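Local structure of leucine aminopeptidase 1 (Caenorhabditis elegans, 2HB6) at residues R175-P180 against M272-G277; K252-D257 against C303-N308; A361-A366 against W453-I458; I247-K252 against T356-A361. The protein releases N-terminal amino acids, preferably leucine, from peptides as a metal-dependent aminopeptidase of the M17 family that takes two zinc ions per subunit and probably serves in digestion. The protein carries 1 engineered substitution. One frame throughout, in Å; residues are numbered along the deposited sequence.

Three of the four contacts belong to one sheet of the catalytic domain. Interactions 2 and 4 share Lys252, interactions 3 and 4 share Ala361, and the strands run 297-307, 246-254, 356-361, 452-457 across the sheet. Interaction 1 packs the end of helix 157-178 against the loop that carries Asp275. All four converge on the two-metal site, occupied here by sodium: Lys252 NZ lies 3.0 Å from Asp275 OD2 in a salt bridge and 2.9 Å from Thr362 O, while Asp275 OD1 is 2.8 Å from Thr362 OG1. Centres of neighbouring contacts are about 10 Å (1 and 2) and about 11 Å (3 and 4) apart.

Interaction 1. Residues R175-P180 against M272-G277; sequences RLIDTP and MKRDMG. With NA (sodium ion), chain F.
Ile177, Lys273 and Met276 carry this contact, in which the C-terminal end of helix 157-178 packs on the loop and short 3-10 segment that lead into helix 277-290 of the M17 catalytic domain. Ile177 divides its two branches. Ile177 CG2 lies 3.6 Å from Arg274 CG, the two side chains crossing at about a right angle, while Ile177 CG1 rests on Gly277 CA at 3.7 Å. Met276 is bent at both chi2 and chi3 (46° and 74°), which folds its methyl back to the helix, where Met276 CE sits 3.7 Å from Leu176 CB; its sulfur lies near Ile177 CA.

Lys273 does the polar work. Beyond CG its chain is extended and runs past the carbonyls at and just beyond the helix end: Lys273 CG is 3.5 Å from Ile177 O, CD lies near Thr179 O, and NZ donates to Asp178 O. Helix-end carbonyls suit a cationic group, which probably favours this position. The carboxylate of Asp178 turns elsewhere, to Arg467 and the backbone N of Gly468, and a water links its OD1 to Arg274 NE; Arg274 also pairs with Glu463. Next to this packing, Asp275 OD2 binds a sodium ion at 1.9 Å, in the site assigned by similarity to zinc. The Lys273 NZ bond to Asp178 O is 2.7 Å long, with the donor tilted 30° from the carbonyl plane.

Interaction 2. Residues K252-D257 against C303-N308; sequences KGVVYD and CIVENN. With NA (sodium ion), chain F; NA (sodium ion), chain G.
Gly253 and Val305 are joined by parallel backbone bonding between strands 246-254 and 297-307, whose short segments cross at -29°. Gly253 N donates to Cys303 O, Val305 N to Gly253 O, and Val255 N to Val305 O at 2.9 Å. The chain turns a corner at Val255, yet pairing resumes beyond it, with Asn307 N reaching Tyr256 O at 3.0 Å. Strand 256-257, helix 277-290 and strand 297-307 form a beta-alpha-beta unit.

Apolar contacts follow the same register. Val254 CG2 meets Val305 CG2 at 3.6 Å, on the side covered by Ile340 of helix 337-350. Val255 spreads its methyls, CG1 toward Ile304 CG2 and Val255 CG2 against Glu306 CB at 3.6 Å. The Glu306 chain is extended, its CG and CD beside Tyr256 CB, and OE2 accepts from Asn308 ND2 on its anti side while pairing with Lys315 of a second subunit. Cut back to alanine, Glu306 would probably leave that lysine without its mate, take one bond from the Asn308 amide and open a gap beside Tyr256 CB.

The polar side-chain pair is Asp257 with Asn307. They lie side by side, carboxylate and amide planes 37° apart, and Asn307 ND2 meets Asp257 OD1 on the syn side at 2.6 Å; Asn307 ND2 also donates to Thr333 O. Asp257 OD2 bridges the two sodium ions, 2.8 Å from one and 2.3 Å from the other. Lys252 NZ binds the first at 2.3 Å. Asn307 thus acts as a second-shell residue: with Gly259 N, which also donates to Asp257 OD1, it probably helps fix the carboxylate's rotation while OD2 serves both metals.

Interaction 3. Residues A361-A366 against W453-I458; sequences ATLTGA and WLHLDI
At the C-terminal ends of strands in the catalytic domain's central sheet, where strand 356-361 leaves its parallel neighbour 452-457 and enters the loop before helix 367-371, Ala361 and Leu363 meet Asp457 and Ile458. The last rung of the pairing is complete: Ala361 N donates to Leu456 O at 3.0 Å, and Ile458 N returns to Ala361 O at 2.8 Å with an N-H...O angle of 168°.

Beyond that rung, the Asp457 carboxylate holds the departing loop. With CG anti to the backbone N (chi1 -169°), it reaches past the strand end and uses both oxygens. Leu363 N donates to Asp457 OD1 from above the carboxylate plane, 47° out of it, at 3.1 Å. Thr364 OG1 meets Asp457 OD2 on its syn side at 2.9 Å, and that hydroxyl is also hydrogen-bonded to Ser434 OG. An asparagine in place of Asp457 would probably weaken this double grip, since its amide could offer only one acceptor oxygen to the Leu363 N-H and Thr364 hydroxyl.

The loop also borders the metal site, where Thr362 OG1 bonds to Asp275, a zinc ligand by similarity; Thr362 CG2 packs 4.0 Å from Ile458 CG1. Leu363 approaches His455 from the opposite direction, and the imidazole is tied through ND1 to Asp359. The Leu363 CD1 methyl lies at the ring edge, near the plane, 3.3 Å from His455 CE1.

Interaction 4. Residues I247-K252 against T356-A361; sequences IALVGK and TIFDMA. With NA (sodium ion), chain F.
Phe358 packs along Ile247 and Leu249 in the parallel pair of strands 246-254 and 356-361, inside the central sheet of the M17 catalytic domain. Phe358 CB lies 3.8 Å from Ala248 O. The first torsion sets CG beside the backbone N and anti to the carbonyl carbon (chi1 -60°), which lays the ring back alongside Leu249 and Ile247. Phe358 CD2 meets Leu249 CD2 at 3.8 Å, obliquely to the ring. Further out, Phe358 CE2 takes Ile247 CG2 at 3.8 Å, the methyl sitting at the ring edge and in its plane. All three side chains point the same way; Met282 of helix 277-290 packs against Leu249 and Phe358, and Phe476 meets the Phe358 ring edge-to-face.

The backbone supplies the regular ladder: Ala248 N to Thr356 O, Phe358 N to Ala248 O, Val250 N to Phe358 O, Met360 N to Val250 O, and Lys252 N to Met360 O. The N-H...O angles are all at least 157°, and the short strand segments diverge by 19°, evidence of well-formed parallel pairing. On the other side of the sheet, Val250 CG2 lies 4.1 Å from Ile357 CG2, and Val250 CB touches Asp359 CB. The Asp359 carboxylate is hydrogen-bonded by His455 ND1 and Trp453 NE1 of strand 452-457.

At the C-terminal end the ladder delivers Lys252 to the metal site, which its extended chain reaches alongside Asp257, Asp275 and Glu336. The root of that side chain is packed tightly: Lys252 CB lies only 3.4 Å from Ala361 CB.

Interaction 1. Residues R175-P180 against M272-G277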
loop_
_atom_site.group_PDB
_atom_site.type_symbol
_atom_site.label_atom_id
_atom_site.label_comp_id
_atom_site.label_asym_id
_atom_site.label_seq_id
_atom_site.Cartn_x
_atom_site.Cartn_y
_atom_site.Cartn_z
ATOM N N ARG A 175 18.589 30.373 -3.144
ATOM C CA ARG A 175 18.176 30.639 -4.521
ATOM C C ARG A 175 18.472 29.427 -5.395
ATOM O O ARG A 175 17.637 29.017 -6.196
ATOM C CB ARG A 175 18.870 31.898 -5.091
ATOM C CG ARG A 175 18.659 32.085 -6.602
ATOM C CD ARG A 175 19.435 33.287 -7.196
ATOM N NE ARG A 175 20.887 33.132 -7.142
ATOM C CZ ARG A 175 21.621 32.412 -7.987
ATOM N NH1 ARG A 175 21.045 31.737 -8.975
ATOM N NH2 ARG A 175 22.949 32.359 -7.833
ATOM N N LEU A 176 19.675 28.864 -5.251
ATOM C CA LEU A 176 20.058 27.724 -6.066
ATOM C C LEU A 176 19.149 26.520 -5.796
ATOM O O LEU A 176 18.766 25.792 -6.717
ATOM C CB LEU A 176 21.521 27.372 -5.822
ATOM C CG LEU A 176 22.545 28.435 -6.262
ATOM C CD1 LEU A 176 23.897 28.131 -5.653
ATOM C CD2 LEU A 176 22.655 28.513 -7.806
ATOM N N ILE A 177 18.804 26.334 -4.528
ATOM C CA ILE A 177 17.891 25.273 -4.092
ATOM C C ILE A 177 16.485 25.487 -4.642
ATOM O O ILE A 177 15.855 24.533 -5.117
ATOM C CB ILE A 177 17.879 25.178 -2.547
ATOM C CG1 ILE A 177 19.207 24.563 -2.073
ATOM C CG2 ILE A 177 16.650 24.356 -2.027
ATOM C CD1 ILE A 177 19.432 24.688 -0.562
ATOM N N ASP A 178 16.000 26.731 -4.605
ATOM C CA ASP A 178 14.602 27.008 -4.979
ATOM C C ASP A 178 14.375 26.917 -6.490
ATOM O O ASP A 178 13.245 26.675 -6.937
ATOM C CB ASP A 178 14.147 28.386 -4.487
ATOM C CG ASP A 178 14.083 28.481 -2.968
ATOM O OD1 ASP A 178 14.134 27.437 -2.285
ATOM O OD2 ASP A 178 13.984 29.618 -2.457
ATOM N N THR A 179 15.446 27.126 -7.262
ATOM C CA THR A 179 15.369 27.144 -8.729
ATOM C C THR A 179 14.980 25.746 -9.244
ATOM O O THR A 179 15.600 24.746 -8.865
ATOM C CB THR A 179 16.718 27.639 -9.344
ATOM O OG1 THR A 179 17.063 28.927 -8.771
ATOM C CG2 THR A 179 16.620 27.783 -10.854
ATOM N N PRO A 180 13.945 25.663 -10.102
ATOM C CA PRO A 180 13.591 24.366 -10.665
ATOM C C PRO A 180 14.709 23.804 -11.543
ATOM O O PRO A 180 15.500 24.554 -12.115
ATOM C CB PRO A 180 12.339 24.674 -11.497
ATOM C CG PRO A 180 12.449 26.103 -11.819
ATOM C CD PRO A 180 13.047 26.724 -10.589
ATOM N N MET A 272 12.418 17.344 -5.310
ATOM C CA MET A 272 13.747 16.772 -5.601
ATOM C C MET A 272 14.725 17.656 -6.415
ATOM O O MET A 272 15.895 17.293 -6.592
ATOM C CB MET A 272 13.661 15.352 -6.162
ATOM C CG MET A 272 13.034 14.334 -5.204
ATOM S SD MET A 272 13.925 14.205 -3.637
ATOM C CE MET A 272 12.572 14.387 -2.475
ATOM N N LYS A 273 14.273 18.827 -6.853
ATOM C CA LYS A 273 15.200 19.938 -7.223
ATOM C C LYS A 273 16.151 20.316 -6.064
ATOM O O LYS A 273 17.195 20.950 -6.281
ATOM C CB LYS A 273 14.395 21.192 -7.632
ATOM C CG LYS A 273 13.822 21.981 -6.446
ATOM C CD LYS A 273 12.883 23.119 -6.895
ATOM C CE LYS A 273 12.095 23.680 -5.717
ATOM N NZ LYS A 273 11.374 24.935 -6.113
ATOM N N ARG A 274 15.790 19.936 -4.837
ATOM C CA ARG A 274 16.487 20.435 -3.643
ATOM C C ARG A 274 17.667 19.530 -3.286
ATOM O O ARG A 274 18.401 19.801 -2.340
ATOM C CB ARG A 274 15.517 20.588 -2.453
ATOM C CG ARG A 274 14.392 21.613 -2.713
ATOM C CD ARG A 274 13.642 22.052 -1.436
ATOM N NE ARG A 274 12.372 22.690 -1.807
ATOM C CZ ARG A 274 11.168 22.300 -1.403
ATOM N NH1 ARG A 274 11.026 21.285 -0.560
ATOM N NH2 ARG A 274 10.097 22.949 -1.836
ATOM N N ASP A 275 17.876 18.489 -4.092
ATOM C CA ASP A 275 18.898 17.480 -3.826
ATOM C C ASP A 275 20.332 17.936 -4.171
ATOM O O ASP A 275 21.282 17.153 -4.108
ATOM C CB ASP A 275 18.553 16.210 -4.597
ATOM C CG ASP A 275 18.825 14.955 -3.800
ATOM O OD1 ASP A 275 18.818 14.986 -2.549
ATOM O OD2 ASP A 275 19.066 13.909 -4.438
ATOM N N MET A 276 20.466 19.207 -4.548
ATOM C CA MET A 276 21.766 19.840 -4.749
ATOM C C MET A 276 22.082 20.835 -3.630
ATOM O O MET A 276 23.027 21.616 -3.738
ATOM C CB MET A 276 21.872 20.490 -6.162
ATOM C CG MET A 276 20.647 21.303 -6.638
ATOM S SD MET A 276 19.950 22.453 -5.429
ATOM C CE MET A 276 21.237 23.704 -5.517
ATOM N N GLY A 277 21.300 20.782 -2.545
ATOM C CA GLY A 277 21.488 21.677 -1.396
ATOM C C GLY A 277 22.857 21.601 -0.736
ATOM O O GLY A 277 23.386 22.615 -0.264
HETATM NA NA NA F . 19.721 12.207 -4.124
HETATM O O HOH W 1 12.432 25.287 -2.671
#

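Interaction 2. Residues K252-D257 against C303-N308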
loop_
_atom_site.group_PDB
_atom_site.type_symbol
_atom_site.label_atom_id
_atom_site.label_comp_id
_atom_site.label_asym_id
_atom_site.label_seq_id
_atom_site.Cartn_x
_atom_site.Cartn_y
_atom_site.Cartn_z
ATOM N N LYS A 252 27.130 17.487 -2.350
ATOM C CA LYS A 252 26.282 16.708 -3.243
ATOM C C LYS A 252 25.427 17.632 -4.089
ATOM O O LYS A 252 24.569 18.356 -3.560
ATOM C CB LYS A 252 25.382 15.764 -2.440
ATOM C CG LYS A 252 24.359 15.001 -3.292
ATOM C CD LYS A 252 23.298 14.369 -2.384
ATOM C CE LYS A 252 22.197 13.851 -3.256
ATOM N NZ LYS A 252 21.197 12.995 -2.524
ATOM N N GLY A 253 25.655 17.594 -5.401
ATOM C CA GLY A 253 24.990 18.514 -6.332
ATOM C C GLY A 253 24.105 17.784 -7.320
ATOM O O GLY A 253 24.259 17.933 -8.542
ATOM N N VAL A 254 23.166 17.009 -6.793
ATOM C CA VAL A 254 22.175 16.328 -7.626
ATOM C C VAL A 254 21.087 17.327 -7.995
ATOM O O VAL A 254 20.222 17.659 -7.179
ATOM C CB VAL A 254 21.595 15.056 -6.924
ATOM C CG1 VAL A 254 20.471 14.445 -7.768
ATOM C CG2 VAL A 254 22.718 14.008 -6.745
ATOM N N VAL A 255 21.155 17.845 -9.219
ATOM C CA VAL A 255 20.268 18.957 -9.605
ATOM C C VAL A 255 18.796 18.507 -9.664
ATOM O O VAL A 255 17.883 19.301 -9.455
ATOM C CB VAL A 255 20.710 19.620 -10.945
ATOM C CG1 VAL A 255 22.126 20.195 -10.798
ATOM C CG2 VAL A 255 20.666 18.620 -12.115
ATOM N N TYR A 256 18.595 17.217 -9.930
ATOM C CA TYR A 256 17.297 16.573 -9.754
ATOM C C TYR A 256 17.479 15.076 -9.566
ATOM O O TYR A 256 18.265 14.457 -10.273
ATOM C CB TYR A 256 16.407 16.783 -10.991
ATOM C CG TYR A 256 14.963 16.533 -10.654
ATOM C CD1 TYR A 256 14.184 17.546 -10.087
ATOM C CD2 TYR A 256 14.387 15.283 -10.848
ATOM C CE1 TYR A 256 12.877 17.329 -9.740
ATOM C CE2 TYR A 256 13.057 15.056 -10.520
ATOM C CZ TYR A 256 12.318 16.083 -9.973
ATOM O OH TYR A 256 11.015 15.877 -9.646
ATOM N N ASP A 257 16.729 14.503 -8.630
ATOM C CA ASP A 257 16.709 13.058 -8.430
ATOM C C ASP A 257 15.304 12.488 -8.685
ATOM O O ASP A 257 14.407 12.681 -7.867
ATOM C CB ASP A 257 17.096 12.768 -6.986
ATOM C CG ASP A 257 17.444 11.314 -6.753
ATOM O OD1 ASP A 257 17.522 10.506 -7.703
ATOM O OD2 ASP A 257 17.672 10.991 -5.572
ATOM N N CYS A 303 30.026 17.707 -6.757
ATOM C CA CYS A 303 29.691 16.562 -7.605
ATOM C C CYS A 303 28.296 16.803 -8.171
ATOM O O CYS A 303 27.315 16.826 -7.420
ATOM C CB CYS A 303 29.709 15.275 -6.775
ATOM S SG CYS A 303 31.173 15.049 -5.719
ATOM N N ILE A 304 28.217 17.013 -9.484
ATOM C CA ILE A 304 27.036 17.629 -10.092
ATOM C C ILE A 304 26.460 16.700 -11.159
ATOM O O ILE A 304 27.105 16.445 -12.174
ATOM C CB ILE A 304 27.355 19.024 -10.734
ATOM C CG1 ILE A 304 27.801 20.031 -9.659
ATOM C CG2 ILE A 304 26.109 19.575 -11.441
ATOM C CD1 ILE A 304 28.503 21.281 -10.238
ATOM N N VAL A 305 25.261 16.176 -10.904
ATOM C CA VAL A 305 24.646 15.172 -11.785
ATOM C C VAL A 305 23.139 15.406 -11.789
ATOM O O VAL A 305 22.588 16.014 -10.872
ATOM C CB VAL A 305 24.900 13.689 -11.315
ATOM C CG1 VAL A 305 26.402 13.357 -11.213
ATOM C CG2 VAL A 305 24.220 13.416 -9.975
ATOM N N GLU A 306 22.468 14.919 -12.826
ATOM C CA GLU A 306 21.034 14.686 -12.718
ATOM C C GLU A 306 20.771 13.186 -12.817
ATOM O O GLU A 306 21.269 12.529 -13.729
ATOM C CB GLU A 306 20.261 15.429 -13.825
ATOM C CG GLU A 306 18.740 15.176 -13.726
ATOM C CD GLU A 306 17.892 16.108 -14.587
ATOM O OE1 GLU A 306 18.332 17.252 -14.863
ATOM O OE2 GLU A 306 16.774 15.683 -14.982
ATOM N N ASN A 307 19.994 12.658 -11.870
ATOM C CA ASN A 307 19.689 11.220 -11.807
ATOM C C ASN A 307 18.320 10.989 -12.462
ATOM O O ASN A 307 17.289 11.332 -11.889
ATOM C CB ASN A 307 19.643 10.790 -10.327
ATOM C CG ASN A 307 19.638 9.282 -10.147
ATOM O OD1 ASN A 307 20.160 8.545 -10.978
ATOM N ND2 ASN A 307 19.043 8.820 -9.049
ATOM N N ASN A 308 18.317 10.460 -13.681
ATOM C CA ASN A 308 17.086 10.369 -14.460
ATOM C C ASN A 308 16.986 8.968 -15.096
ATOM O O ASN A 308 17.757 8.068 -14.768
ATOM C CB ASN A 308 17.037 11.497 -15.516
ATOM C CG ASN A 308 15.613 12.005 -15.796
ATOM O OD1 ASN A 308 14.692 11.226 -16.090
ATOM N ND2 ASN A 308 15.441 13.323 -15.737
HETATM NA NA NA F . 19.721 12.207 -4.124
HETATM NA NA NA G . 18.377 9.818 -3.768
HETATM O O HOH W 2 17.093 9.877 -1.122
#

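Interaction 3. Residues A361-A366 against W453-I458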
loop_
_atom_site.group_PDB
_atom_site.type_symbol
_atom_site.label_atom_id
_atom_site.label_comp_id
_atom_site.label_asym_id
_atom_site.label_seq_id
_atom_site.Cartn_x
_atom_site.Cartn_y
_atom_site.Cartn_z
ATOM N N ALA A 361 25.462 16.926 2.300
ATOM C CA ALA A 361 24.539 16.377 1.334
ATOM C C ALA A 361 23.155 16.266 1.937
ATOM O O ALA A 361 23.004 16.034 3.135
ATOM C CB ALA A 361 25.000 15.016 0.880
ATOM N N THR A 362 22.153 16.409 1.079
ATOM C CA THR A 362 20.775 16.047 1.397
ATOM C C THR A 362 20.580 14.566 1.023
ATOM O O THR A 362 20.258 14.252 -0.113
ATOM C CB THR A 362 19.780 16.928 0.566
ATOM O OG1 THR A 362 20.092 16.800 -0.826
ATOM C CG2 THR A 362 19.910 18.398 0.944
ATOM N N LEU A 363 20.870 13.656 1.934
ATOM C CA LEU A 363 20.800 12.250 1.579
ATOM C C LEU A 363 19.580 11.420 1.776
ATOM O O LEU A 363 19.068 10.824 0.856
ATOM C CB LEU A 363 21.906 11.464 2.241
ATOM C CG LEU A 363 23.345 11.695 1.900
ATOM C CD1 LEU A 363 23.824 12.603 3.000
ATOM C CD2 LEU A 363 24.057 10.376 1.955
ATOM N N THR A 364 19.209 11.259 3.022
ATOM C CA THR A 364 18.132 10.367 3.337
ATOM C C THR A 364 16.997 11.008 4.079
ATOM O O THR A 364 17.185 11.933 4.845
ATOM C CB THR A 364 18.691 9.243 4.232
ATOM O OG1 THR A 364 19.284 9.827 5.402
ATOM C CG2 THR A 364 19.856 8.553 3.576
ATOM N N GLY A 365 15.821 10.451 3.860
ATOM C CA GLY A 365 14.662 10.886 4.571
ATOM C C GLY A 365 14.865 10.342 5.977
ATOM O O GLY A 365 14.303 10.874 6.918
ATOM N N ALA A 366 15.700 9.304 6.118
ATOM C CA ALA A 366 15.951 8.724 7.422
ATOM C C ALA A 366 16.633 9.717 8.361
ATOM O O ALA A 366 16.521 9.578 9.589
ATOM C CB ALA A 366 16.788 7.477 7.291
ATOM N N TRP A 453 37.643 13.034 8.798
ATOM C CA TRP A 453 36.544 12.962 7.840
ATOM C C TRP A 453 35.237 13.189 8.561
ATOM O O TRP A 453 34.973 12.563 9.586
ATOM C CB TRP A 453 36.540 11.622 7.069
ATOM C CG TRP A 453 35.241 11.372 6.315
ATOM C CD1 TRP A 453 34.677 12.159 5.349
ATOM C CD2 TRP A 453 34.363 10.260 6.491
ATOM N NE1 TRP A 453 33.483 11.599 4.911
ATOM C CE2 TRP A 453 33.271 10.436 5.604
ATOM C CE3 TRP A 453 34.386 9.134 7.319
ATOM C CZ2 TRP A 453 32.214 9.529 5.531
ATOM C CZ3 TRP A 453 33.331 8.222 7.234
ATOM C CH2 TRP A 453 32.264 8.432 6.355
ATOM N N LEU A 454 34.424 14.102 8.040
ATOM C CA LEU A 454 33.106 14.328 8.604
ATOM C C LEU A 454 32.047 14.371 7.510
ATOM O O LEU A 454 32.141 15.147 6.554
ATOM C CB LEU A 454 33.069 15.599 9.488
ATOM C CG LEU A 454 31.759 15.905 10.230
ATOM C CD1 LEU A 454 31.993 16.575 11.587
ATOM C CD2 LEU A 454 30.755 16.742 9.398
ATOM N N HIS A 455 31.020 13.544 7.689
ATOM C CA HIS A 455 29.899 13.457 6.773
ATOM C C HIS A 455 28.710 14.139 7.434
ATOM O O HIS A 455 28.443 13.895 8.606
ATOM C CB HIS A 455 29.581 11.981 6.530
ATOM C CG HIS A 455 28.234 11.740 5.933
ATOM N ND1 HIS A 455 27.948 12.005 4.609
ATOM C CD2 HIS A 455 27.090 11.257 6.479
ATOM C CE1 HIS A 455 26.690 11.686 4.365
ATOM N NE2 HIS A 455 26.149 11.221 5.479
ATOM N N LEU A 456 28.022 15.007 6.693
ATOM C CA LEU A 456 26.946 15.830 7.257
ATOM C C LEU A 456 25.689 15.736 6.396
ATOM O O LEU A 456 25.662 16.217 5.252
ATOM C CB LEU A 456 27.377 17.312 7.400
ATOM C CG LEU A 456 26.391 18.287 8.075
ATOM C CD1 LEU A 456 26.080 17.897 9.548
ATOM C CD2 LEU A 456 26.928 19.715 8.007
ATOM N N ASP A 457 24.642 15.129 6.950
ATOM C CA ASP A 457 23.386 14.897 6.213
ATOM C C ASP A 457 22.408 16.012 6.596
ATOM O O ASP A 457 22.027 16.159 7.767
ATOM C CB ASP A 457 22.820 13.506 6.587
ATOM C CG ASP A 457 21.662 13.053 5.689
ATOM O OD1 ASP A 457 21.013 13.860 4.988
ATOM O OD2 ASP A 457 21.392 11.844 5.696
ATOM N N ILE A 458 21.996 16.799 5.605
ATOM C CA ILE A 458 21.189 17.996 5.875
ATOM C C ILE A 458 19.845 17.963 5.139
ATOM O O ILE A 458 19.222 19.005 4.917
ATOM C CB ILE A 458 21.956 19.292 5.503
ATOM C CG1 ILE A 458 22.340 19.295 4.008
ATOM C CG2 ILE A 458 23.215 19.419 6.363
ATOM C CD1 ILE A 458 22.749 20.704 3.466
#

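Interaction 4. Residues I247-K252 against T356-A361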
loop_
_atom_site.group_PDB
_atom_site.type_symbol
_atom_site.label_atom_id
_atom_site.label_comp_id
_atom_site.label_asym_id
_atom_site.label_seq_id
_atom_site.Cartn_x
_atom_site.Cartn_y
_atom_site.Cartn_z
ATOM N N ILE A 247 41.884 21.672 3.667
ATOM C CA ILE A 247 40.486 21.390 3.983
ATOM C C ILE A 247 39.705 21.265 2.677
ATOM O O ILE A 247 39.806 22.129 1.809
ATOM C CB ILE A 247 39.889 22.510 4.897
ATOM C CG1 ILE A 247 40.710 22.619 6.192
ATOM C CG2 ILE A 247 38.404 22.236 5.237
ATOM C CD1 ILE A 247 40.598 23.974 6.915
ATOM N N ALA A 248 38.943 20.182 2.537
ATOM C CA ALA A 248 38.026 20.017 1.410
ATOM C C ALA A 248 36.574 20.060 1.855
ATOM O O ALA A 248 36.188 19.405 2.826
ATOM C CB ALA A 248 38.316 18.738 0.651
ATOM N N LEU A 249 35.773 20.849 1.136
ATOM C CA LEU A 249 34.316 20.877 1.299
ATOM C C LEU A 249 33.665 20.199 0.084
ATOM O O LEU A 249 33.599 20.774 -1.007
ATOM C CB LEU A 249 33.824 22.334 1.397
ATOM C CG LEU A 249 34.519 23.175 2.471
ATOM C CD1 LEU A 249 34.199 24.641 2.322
ATOM C CD2 LEU A 249 34.162 22.682 3.877
ATOM N N VAL A 250 33.225 18.965 0.272
ATOM C CA VAL A 250 32.672 18.164 -0.823
ATOM C C VAL A 250 31.142 18.257 -0.728
ATOM O O VAL A 250 30.578 18.022 0.327
ATOM C CB VAL A 250 33.145 16.688 -0.731
ATOM C CG1 VAL A 250 32.657 15.873 -1.946
ATOM C CG2 VAL A 250 34.696 16.634 -0.629
ATOM N N GLY A 251 30.478 18.629 -1.820
ATOM C CA GLY A 251 29.041 18.876 -1.778
ATOM C C GLY A 251 28.280 18.020 -2.771
ATOM O O GLY A 251 28.718 17.844 -3.901
ATOM N N LYS A 252 27.130 17.487 -2.350
ATOM C CA LYS A 252 26.282 16.708 -3.243
ATOM C C LYS A 252 25.427 17.632 -4.089
ATOM O O LYS A 252 24.569 18.356 -3.560
ATOM C CB LYS A 252 25.382 15.764 -2.440
ATOM C CG LYS A 252 24.359 15.001 -3.292
ATOM C CD LYS A 252 23.298 14.369 -2.384
ATOM C CE LYS A 252 22.197 13.851 -3.256
ATOM N NZ LYS A 252 21.197 12.995 -2.524
ATOM N N THR A 356 41.660 17.328 6.111
ATOM C CA THR A 356 40.344 17.507 6.727
ATOM C C THR A 356 39.292 17.513 5.608
ATOM O O THR A 356 39.319 18.377 4.734
ATOM C CB THR A 356 40.250 18.812 7.576
ATOM O OG1 THR A 356 41.361 18.882 8.478
ATOM C CG2 THR A 356 38.973 18.796 8.409
ATOM N N ILE A 357 38.411 16.512 5.607
ATOM C CA ILE A 357 37.461 16.321 4.497
ATOM C C ILE A 357 36.049 16.313 5.054
ATOM O O ILE A 357 35.695 15.444 5.844
ATOM C CB ILE A 357 37.724 15.020 3.674
ATOM C CG1 ILE A 357 39.159 14.992 3.115
ATOM C CG2 ILE A 357 36.674 14.866 2.523
ATOM C CD1 ILE A 357 39.569 13.659 2.554
ATOM N N PHE A 358 35.277 17.333 4.686
ATOM C CA PHE A 358 33.844 17.415 4.992
ATOM C C PHE A 358 33.056 17.085 3.743
ATOM O O PHE A 358 33.366 17.577 2.657
ATOM C CB PHE A 358 33.443 18.841 5.408
ATOM C CG PHE A 358 34.148 19.348 6.613
ATOM C CD1 PHE A 358 33.644 19.091 7.876
ATOM C CD2 PHE A 358 35.303 20.131 6.488
ATOM C CE1 PHE A 358 34.286 19.571 9.016
ATOM C CE2 PHE A 358 35.950 20.619 7.614
ATOM C CZ PHE A 358 35.447 20.349 8.875
ATOM N N ASP A 359 32.028 16.257 3.882
ATOM C CA ASP A 359 31.054 16.134 2.810
ATOM C C ASP A 359 29.681 16.508 3.355
ATOM O O ASP A 359 29.345 16.160 4.479
ATOM C CB ASP A 359 31.101 14.754 2.111
ATOM C CG ASP A 359 30.459 13.635 2.930
ATOM O OD1 ASP A 359 31.193 12.960 3.676
ATOM O OD2 ASP A 359 29.226 13.423 2.810
ATOM N N MET A 360 28.926 17.286 2.585
ATOM C CA MET A 360 27.619 17.734 3.039
ATOM C C MET A 360 26.617 17.473 1.927
ATOM O O MET A 360 26.900 17.717 0.752
ATOM C CB MET A 360 27.642 19.216 3.434
ATOM C CG MET A 360 26.320 19.724 4.062
ATOM S SD MET A 360 26.328 21.436 4.666
ATOM C CE MET A 360 26.435 22.382 3.125
ATOM N N ALA A 361 25.462 16.926 2.300
ATOM C CA ALA A 361 24.539 16.377 1.334
ATOM C C ALA A 361 23.155 16.266 1.937
ATOM O O ALA A 361 23.004 16.034 3.135
ATOM C CB ALA A 361 25.000 15.016 0.880
HETATM NA NA NA F . 19.721 12.207 -4.124
#